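Local coordinates for protein importin-95 (Chaetomium thermophilum, PDB 4XRI) that acts as a flexible importin-beta receptor for the nuclear import of cargo proteins and probably binds a small GTPase, at residues E201-A206 and S243-G248; F710-L715 and I761-G766. The protein carries 2 engineered substitutions. One frame throughout, in Å; residues are numbered along the deposited sequence.

Contact 1 of 2, residues E201-A206 and S243-G248; sequences EVRFAA and SRIQQG. With SO4 (sulfate ion), chain D.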
ATOM      1  N   GLU A 201     -12.537   5.942  36.151  1.00 45.41           N
ATOM      2  CA  GLU A 201     -11.176   6.049  35.639  1.00 50.51           C
ATOM      3  C   GLU A 201     -10.545   4.665  35.565  1.00 38.56           C
ATOM      4  O   GLU A 201      -9.872   4.327  34.595  1.00 42.23           O
ATOM      5  CB  GLU A 201     -10.332   6.970  36.524  1.00 57.75           C
ATOM      6  CG  GLU A 201     -11.042   8.234  36.969  1.00 70.82           C
ATOM      7  CD  GLU A 201     -11.330   9.184  35.822  1.00 79.64           C
ATOM      8  OE1 GLU A 201     -10.574   9.163  34.828  1.00 71.04           O
ATOM      9  OE2 GLU A 201     -12.310   9.953  35.917  1.00 87.71           O
ATOM     10  N   VAL A 202     -10.775   3.877  36.609  1.00 38.95           N
ATOM     11  CA  VAL A 202     -10.283   2.510  36.683  1.00 42.68           C
ATOM     12  C   VAL A 202     -10.916   1.645  35.600  1.00 44.25           C
ATOM     13  O   VAL A 202     -10.230   0.877  34.923  1.00 43.76           O
ATOM     14  CB  VAL A 202     -10.565   1.894  38.075  1.00 43.79           C
ATOM     15  CG1 VAL A 202     -10.293   0.398  38.069  1.00 46.87           C
ATOM     16  CG2 VAL A 202      -9.735   2.598  39.144  1.00 40.09           C
ATOM     17  N   ARG A 203     -12.229   1.789  35.433  1.00 43.84           N
ATOM     18  CA  ARG A 203     -12.963   1.033  34.422  1.00 45.77           C
ATOM     19  C   ARG A 203     -12.446   1.304  33.012  1.00 33.98           C
ATOM     20  O   ARG A 203     -12.294   0.375  32.215  1.00 37.84           O
ATOM     21  CB  ARG A 203     -14.460   1.347  34.489  1.00 46.36           C
ATOM     22  CG  ARG A 203     -15.208   0.621  35.599  1.00 51.43           C
ATOM     23  CD  ARG A 203     -16.714   0.807  35.467  1.00 55.12           C
ATOM     24  NE  ARG A 203     -17.274   0.037  34.359  1.00 47.85           N
ATOM     25  CZ  ARG A 203     -18.526   0.152  33.926  1.00 53.84           C
ATOM     26  NH1 ARG A 203     -19.350   1.016  34.502  1.00 52.20           N
ATOM     27  NH2 ARG A 203     -18.953  -0.591  32.914  1.00 57.53           N
ATOM     28  N   PHE A 204     -12.168   2.569  32.709  1.00 38.39           N
ATOM     29  CA  PHE A 204     -11.655   2.925  31.390  1.00 41.12           C
ATOM     30  C   PHE A 204     -10.269   2.336  31.157  1.00 44.77           C
ATOM     31  O   PHE A 204      -9.974   1.824  30.078  1.00 44.13           O
ATOM     32  CB  PHE A 204     -11.595   4.441  31.204  1.00 42.96           C
ATOM     33  CG  PHE A 204     -10.968   4.854  29.903  1.00 47.85           C
ATOM     34  CD1 PHE A 204     -11.600   4.580  28.705  1.00 44.84           C
ATOM     35  CD2 PHE A 204      -9.743   5.501  29.877  1.00 55.55           C
ATOM     36  CE1 PHE A 204     -11.033   4.946  27.504  1.00 43.93           C
ATOM     37  CE2 PHE A 204      -9.166   5.871  28.675  1.00 61.91           C
ATOM     38  CZ  PHE A 204      -9.815   5.594  27.486  1.00 57.01           C
ATOM     39  N   ALA A 205      -9.424   2.416  32.179  1.00 47.30           N
ATOM     40  CA  ALA A 205      -8.077   1.869  32.107  1.00 42.37           C
ATOM     41  C   ALA A 205      -8.129   0.356  31.924  1.00 32.89           C
ATOM     42  O   ALA A 205      -7.333  -0.222  31.184  1.00 37.60           O
ATOM     43  CB  ALA A 205      -7.290   2.227  33.356  1.00 39.17           C
ATOM     44  N   ALA A 206      -9.084  -0.276  32.599  1.00 40.48           N
ATOM     45  CA  ALA A 206      -9.220  -1.726  32.567  1.00 41.40           C
ATOM     46  C   ALA A 206      -9.726  -2.229  31.219  1.00 40.48           C
ATOM     47  O   ALA A 206      -9.213  -3.213  30.687  1.00 41.48           O
ATOM     48  CB  ALA A 206     -10.146  -2.186  33.676  1.00 35.32           C
ATOM     49  N   SER A 243     -18.879   8.216  28.714  1.00 51.03           N
ATOM     50  CA  SER A 243     -18.512   8.194  27.301  1.00 52.17           C
ATOM     51  C   SER A 243     -17.176   7.509  27.036  1.00 54.10           C
ATOM     52  O   SER A 243     -17.043   6.742  26.081  1.00 55.30           O
ATOM     53  CB  SER A 243     -18.470   9.620  26.750  1.00 53.00           C
ATOM     54  OG  SER A 243     -17.688   9.686  25.571  1.00 61.54           O
ATOM     55  N   ARG A 244     -16.186   7.799  27.876  1.00 49.22           N
ATOM     56  CA  ARG A 244     -14.856   7.219  27.725  1.00 52.71           C
ATOM     57  C   ARG A 244     -14.892   5.698  27.822  1.00 38.30           C
ATOM     58  O   ARG A 244     -14.239   5.005  27.044  1.00 41.75           O
ATOM     59  CB  ARG A 244     -13.900   7.793  28.775  1.00 57.81           C
ATOM     60  CG  ARG A 244     -13.416   9.196  28.457  1.00 66.89           C
ATOM     61  CD  ARG A 244     -12.381   9.169  27.348  1.00 79.89           C
ATOM     62  NE  ARG A 244     -12.384  10.401  26.565  1.00 90.34           N
ATOM     63  CZ  ARG A 244     -11.521  10.668  25.591  1.00 91.97           C
ATOM     64  NH1 ARG A 244     -11.602  11.814  24.928  1.00 92.28           N
ATOM     65  NH2 ARG A 244     -10.574   9.792  25.283  1.00 92.75           N
ATOM     66  N   ILE A 245     -15.661   5.187  28.780  1.00 44.10           N
ATOM     67  CA  ILE A 245     -15.788   3.746  28.977  1.00 46.56           C
ATOM     68  C   ILE A 245     -16.414   3.088  27.751  1.00 46.75           C
ATOM     69  O   ILE A 245     -15.957   2.036  27.298  1.00 43.70           O
ATOM     70  CB  ILE A 245     -16.631   3.421  30.223  1.00 42.87           C
ATOM     71  CG1 ILE A 245     -16.007   4.058  31.467  1.00 42.59           C
ATOM     72  CG2 ILE A 245     -16.768   1.917  30.402  1.00 40.09           C
ATOM     73  CD1 ILE A 245     -16.714   3.693  32.754  1.00 40.44           C
ATOM     74  N   GLN A 246     -17.459   3.722  27.222  1.00 39.45           N
ATOM     75  CA  GLN A 246     -18.095   3.281  25.985  1.00 39.08           C
ATOM     76  C   GLN A 246     -17.082   3.165  24.855  1.00 34.43           C
ATOM     77  O   GLN A 246     -17.024   2.149  24.160  1.00 37.54           O
ATOM     78  CB  GLN A 246     -19.210   4.247  25.570  1.00 41.86           C
ATOM     79  CG  GLN A 246     -20.559   3.975  26.206  1.00 48.58           C
ATOM     80  CD  GLN A 246     -21.698   4.597  25.416  1.00 55.67           C
ATOM     81  OE1 GLN A 246     -21.753   5.812  25.236  1.00 49.80           O
ATOM     82  NE2 GLN A 246     -22.605   3.760  24.930  1.00 66.22           N
ATOM     83  N   GLN A 247     -16.289   4.219  24.684  1.00 34.23           N
ATOM     84  CA  GLN A 247     -15.269   4.271  23.642  1.00 38.89           C
ATOM     85  C   GLN A 247     -14.272   3.127  23.759  1.00 42.23           C
ATOM     86  O   GLN A 247     -13.954   2.468  22.771  1.00 45.80           O
ATOM     87  CB  GLN A 247     -14.525   5.608  23.687  1.00 44.16           C
ATOM     88  CG  GLN A 247     -15.380   6.804  23.328  1.00 48.66           C
ATOM     89  CD  GLN A 247     -14.623   8.112  23.442  1.00 60.61           C
ATOM     90  OE1 GLN A 247     -13.500   8.235  22.952  1.00 65.03           O
ATOM     91  NE2 GLN A 247     -15.230   9.092  24.101  1.00 55.30           N
ATOM     92  N   GLY A 248     -13.779   2.903  24.973  1.00 46.11           N
ATOM     93  CA  GLY A 248     -12.851   1.819  25.229  1.00 44.04           C
ATOM     94  C   GLY A 248     -13.485   0.477  24.925  1.00 40.88           C
ATOM     95  O   GLY A 248     -12.849  -0.412  24.358  1.00 39.55           O
TER
HETATM   96  S   SO4 D 903     -22.788   1.770  34.459  0.94 64.71           S
HETATM   97  O1  SO4 D 903     -21.657   2.625  34.800  0.94 65.31           O
HETATM   98  O2  SO4 D 903     -22.316   0.626  33.684  0.94 72.47           O
HETATM   99  O3  SO4 D 903     -23.433   1.298  35.680  0.94 66.05           O
HETATM  100  O4  SO4 D 903     -23.747   2.537  33.671  0.94 66.72           O
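R244 meets the ring of F204 with the base of its side chain and with its own carbonyl: R244 CB lies over one face, 4.0 Å from F204 CD1, and R244 O comes within 3.1 Å of that same carbon. The oxygen also accepts the helical bond from G248 N, so the ring settles beside an already satisfied carbonyl. F204 is placed there because its CG stands anti to the backbone N (chi1 175°), which brings the ring nearer the other helix. Beyond its CB, R244 bends at chi2, and its guanidinium lies beneath the side-chain oxygen of Q247. I245, next along, crosses R203 at about a right angle, its CD1 being 3.7 Å from R203 CB. The same methyl sits over one face of the R203 guanidinium, toward the rim, while I245 CG1 packs loosely on F204 CB. A branched aliphatic suits this place, since it fills space beside a cationic plane and competes for none of its N-H groups. Helices 200-212 and 243-260 run nearly parallel here, 13° apart, with the short helix 214-217 and helix 224-238 between them in sequence, as expected of stacked helical hairpins in a HEAT-repeat solenoid. R203 turns its guanidinium edge to a sulfate, probably from the crystallisation liquor: NH1 gives a fairly straight bond to O2 (161°) and a weak one to O1, while NE is held by A193 O. A leucine in place of R203 would probably leave the A193 carbonyl and the sulfate without this donor and strip I245 CD1 of the flat surface beneath it. At G248 the missing side chain matters, because a CB there would stand only 3.5 Å from F204 CE1; with glycine, G248 N lies at the ring edge, 4.3 Å from CE1.

Contact 2 of 2, residues F710-L715 and I761-G766; sequences FKPAIL and ISLREG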
ATOM      1  N   PHE A 710      17.765  -4.140  -6.820  1.00 38.71           N
ATOM      2  CA  PHE A 710      17.886  -3.946  -8.258  1.00 42.71           C
ATOM      3  C   PHE A 710      18.155  -5.247  -9.007  1.00 44.61           C
ATOM      4  O   PHE A 710      17.992  -5.307 -10.226  1.00 39.76           O
ATOM      5  CB  PHE A 710      19.003  -2.945  -8.576  1.00 41.32           C
ATOM      6  CG  PHE A 710      18.850  -1.619  -7.888  1.00 40.97           C
ATOM      7  CD1 PHE A 710      17.850  -0.738  -8.263  1.00 39.77           C
ATOM      8  CD2 PHE A 710      19.718  -1.249  -6.875  1.00 44.48           C
ATOM      9  CE1 PHE A 710      17.711   0.483  -7.631  1.00 48.46           C
ATOM     10  CE2 PHE A 710      19.586  -0.028  -6.242  1.00 48.35           C
ATOM     11  CZ  PHE A 710      18.582   0.839  -6.621  1.00 47.68           C
ATOM     12  N   LYS A 711      18.563  -6.285  -8.282  1.00 41.13           N
ATOM     13  CA  LYS A 711      19.029  -7.519  -8.917  1.00 37.55           C
ATOM     14  C   LYS A 711      18.007  -8.213  -9.841  1.00 33.15           C
ATOM     15  O   LYS A 711      18.373  -8.615 -10.940  1.00 37.41           O
ATOM     16  CB  LYS A 711      19.499  -8.516  -7.859  1.00 37.73           C
ATOM     17  CG  LYS A 711      20.190  -9.745  -8.450  1.00 44.56           C
ATOM     18  CD  LYS A 711      20.718 -10.694  -7.383  1.00 47.61           C
ATOM     19  CE  LYS A 711      21.962 -10.142  -6.714  1.00 45.49           C
ATOM     20  NZ  LYS A 711      22.549 -11.117  -5.761  1.00 51.45           N
ATOM     21  N   PRO A 712      16.726  -8.344  -9.419  1.00 40.13           N
ATOM     22  CA  PRO A 712      15.774  -9.001 -10.329  1.00 35.78           C
ATOM     23  C   PRO A 712      15.685  -8.346 -11.708  1.00 41.58           C
ATOM     24  O   PRO A 712      15.686  -9.052 -12.717  1.00 43.87           O
ATOM     25  CB  PRO A 712      14.437  -8.875  -9.585  1.00 36.86           C
ATOM     26  CG  PRO A 712      14.816  -8.834  -8.151  1.00 31.92           C
ATOM     27  CD  PRO A 712      16.103  -8.059  -8.113  1.00 34.11           C
ATOM     28  N   ALA A 713      15.618  -7.020 -11.748  1.00 38.64           N
ATOM     29  CA  ALA A 713      15.533  -6.299 -13.015  1.00 42.79           C
ATOM     30  C   ALA A 713      16.858  -6.357 -13.772  1.00 37.00           C
ATOM     31  O   ALA A 713      16.883  -6.357 -15.003  1.00 32.44           O
ATOM     32  CB  ALA A 713      15.122  -4.861 -12.778  1.00 37.93           C
ATOM     33  N   ILE A 714      17.959  -6.408 -13.029  1.00 35.57           N
ATOM     34  CA  ILE A 714      19.291  -6.482 -13.628  1.00 38.37           C
ATOM     35  C   ILE A 714      19.495  -7.814 -14.351  1.00 37.20           C
ATOM     36  O   ILE A 714      20.093  -7.869 -15.430  1.00 39.19           O
ATOM     37  CB  ILE A 714      20.391  -6.292 -12.561  1.00 34.45           C
ATOM     38  CG1 ILE A 714      20.456  -4.828 -12.126  1.00 33.04           C
ATOM     39  CG2 ILE A 714      21.748  -6.736 -13.083  1.00 32.08           C
ATOM     40  CD1 ILE A 714      21.420  -4.575 -10.988  1.00 36.85           C
ATOM     41  N   LEU A 715      18.975  -8.886 -13.759  1.00 29.44           N
ATOM     42  CA  LEU A 715      19.074 -10.210 -14.364  1.00 36.02           C
ATOM     43  C   LEU A 715      18.212 -10.299 -15.614  1.00 38.37           C
ATOM     44  O   LEU A 715      18.633 -10.850 -16.630  1.00 35.06           O
ATOM     45  CB  LEU A 715      18.670 -11.293 -13.366  1.00 36.20           C
ATOM     46  CG  LEU A 715      19.485 -11.314 -12.071  1.00 39.61           C
ATOM     47  CD1 LEU A 715      19.106 -12.514 -11.228  1.00 38.31           C
ATOM     48  CD2 LEU A 715      20.982 -11.297 -12.365  1.00 36.00           C
ATOM     49  N   ILE A 761      10.554 -14.632  -5.731  1.00 41.57           N
ATOM     50  CA  ILE A 761       9.743 -14.927  -6.908  1.00 45.47           C
ATOM     51  C   ILE A 761      10.133 -13.990  -8.046  1.00 39.09           C
ATOM     52  O   ILE A 761      10.347 -14.420  -9.179  1.00 38.94           O
ATOM     53  CB  ILE A 761       8.237 -14.783  -6.627  1.00 45.46           C
ATOM     54  CG1 ILE A 761       7.755 -15.888  -5.688  1.00 46.06           C
ATOM     55  CG2 ILE A 761       7.446 -14.824  -7.927  1.00 37.67           C
ATOM     56  CD1 ILE A 761       6.279 -15.801  -5.372  1.00 54.30           C
ATOM     57  N   SER A 762      10.238 -12.706  -7.727  1.00 37.80           N
ATOM     58  CA  SER A 762      10.651 -11.709  -8.703  1.00 44.74           C
ATOM     59  C   SER A 762      12.068 -11.972  -9.199  1.00 44.52           C
ATOM     60  O   SER A 762      12.350 -11.844 -10.391  1.00 35.85           O
ATOM     61  CB  SER A 762      10.561 -10.306  -8.103  1.00 48.47           C
ATOM     62  OG  SER A 762      11.072  -9.340  -9.004  1.00 60.74           O
ATOM     63  N   LEU A 763      12.955 -12.325  -8.274  1.00 38.35           N
ATOM     64  CA  LEU A 763      14.348 -12.598  -8.602  1.00 38.07           C
ATOM     65  C   LEU A 763      14.463 -13.751  -9.592  1.00 37.41           C
ATOM     66  O   LEU A 763      15.200 -13.673 -10.577  1.00 36.74           O
ATOM     67  CB  LEU A 763      15.142 -12.917  -7.334  1.00 38.74           C
ATOM     68  CG  LEU A 763      16.622 -13.258  -7.511  1.00 39.06           C
ATOM     69  CD1 LEU A 763      17.379 -12.061  -8.051  1.00 37.40           C
ATOM     70  CD2 LEU A 763      17.217 -13.719  -6.190  1.00 35.89           C
ATOM     71  N   ARG A 764      13.722 -14.819  -9.325  1.00 37.82           N
ATOM     72  CA  ARG A 764      13.788 -16.022 -10.145  1.00 40.01           C
ATOM     73  C   ARG A 764      13.120 -15.817 -11.499  1.00 37.59           C
ATOM     74  O   ARG A 764      13.450 -16.499 -12.469  1.00 35.41           O
ATOM     75  CB  ARG A 764      13.161 -17.200  -9.402  1.00 40.95           C
ATOM     76  CG  ARG A 764      13.996 -17.635  -8.202  1.00 35.40           C
ATOM     77  CD  ARG A 764      13.449 -18.878  -7.527  1.00 38.54           C
ATOM     78  NE  ARG A 764      14.458 -19.475  -6.654  1.00 40.50           N
ATOM     79  CZ  ARG A 764      14.374 -20.695  -6.132  1.00 46.22           C
ATOM     80  NH1 ARG A 764      15.348 -21.155  -5.358  1.00 49.88           N
ATOM     81  NH2 ARG A 764      13.320 -21.455  -6.389  1.00 49.38           N
ATOM     82  N   GLU A 765      12.185 -14.874 -11.562  1.00 41.33           N
ATOM     83  CA  GLU A 765      11.675 -14.406 -12.846  1.00 46.75           C
ATOM     84  C   GLU A 765      12.835 -13.831 -13.646  1.00 38.72           C
ATOM     85  O   GLU A 765      13.003 -14.131 -14.829  1.00 37.06           O
ATOM     86  CB  GLU A 765      10.581 -13.350 -12.663  1.00 44.20           C
ATOM     87  CG  GLU A 765       9.243 -13.890 -12.203  1.00 51.23           C
ATOM     88  CD  GLU A 765       8.206 -12.793 -12.052  1.00 55.57           C
ATOM     89  OE1 GLU A 765       8.376 -11.723 -12.675  1.00 54.37           O
ATOM     90  OE2 GLU A 765       7.226 -12.996 -11.304  1.00 60.95           O
ATOM     91  N   GLY A 766      13.632 -13.005 -12.976  1.00 38.73           N
ATOM     92  CA  GLY A 766      14.805 -12.395 -13.571  1.00 36.02           C
ATOM     93  C   GLY A 766      15.817 -13.422 -14.034  1.00 35.59           C
ATOM     94  O   GLY A 766      16.301 -13.347 -15.163  1.00 31.60           O
TER
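L763 overlaps K711 and L715 with a single methyl: its CD1 lies 3.6 Å from L715 CD1 and 3.7 Å from K711 CG. With CG anti to the backbone N (chi1 179°), the leucine swings this branch across to the facing helix, where K711 and L715 are one turn apart. K711 contributes only the aliphatic part of its chain, while its NZ makes a weak hydrogen bond to Q742. A lysine works here because its methylenes can pack in the interior as its amine reaches a polar partner.

Between those two residues in sequence stands P712, whose compact ring presses on the backbone of the other helix. P712 CG lies 3.8 Å from L763 CA, and P712 CB is 3.4 Å from S762 OG; proline is well placed so near the beginning of a helix, where a backbone N-H is not needed. Y759, a turn before L763, also touches the proline.

Segments 711-715 and 761-766, of helices 711-725 and 754-780, cross at 16° with their axes only 7.6 Å apart, an approach that G766 probably makes possible. A CB on that residue would clash with P712 O if the backbones stayed as they are; its CA instead makes a C-H...O contact with that oxygen, at 3.6 Å. L715 CB rests against G766 O nearby. The near-parallel pair, with helix 730-743 between them in sequence, is what stacked helical hairpins of this superfamily produce. Carbon here meets carbon, or an oxygen that makes no conventional hydrogen bond across the contact, so shape and burial mainly join the segments, the C-H...O contact being a minor directional element.

Contact 1 comes first along the chain and closes well before contact 2 opens, so the two lie in series on the superhelix. Their centres are 52 Å apart, with about 39 Å between nearest atoms, and they stand on opposite sides of the chain's centre. They share no helix: contact 1 joins helices 200-212 and 243-260, contact 2 helices 711-725 and 754-780. Each nevertheless links two nearly parallel helices separated in sequence by one longer intervening helix, with a short extra one, 214-217, in contact 1, the local step by which an all-helical solenoid grows. Contact 2 is the more deeply buried. Repeating such local packing, with no direct touch between distant steps, is consistent with a highly flexible transport receptor.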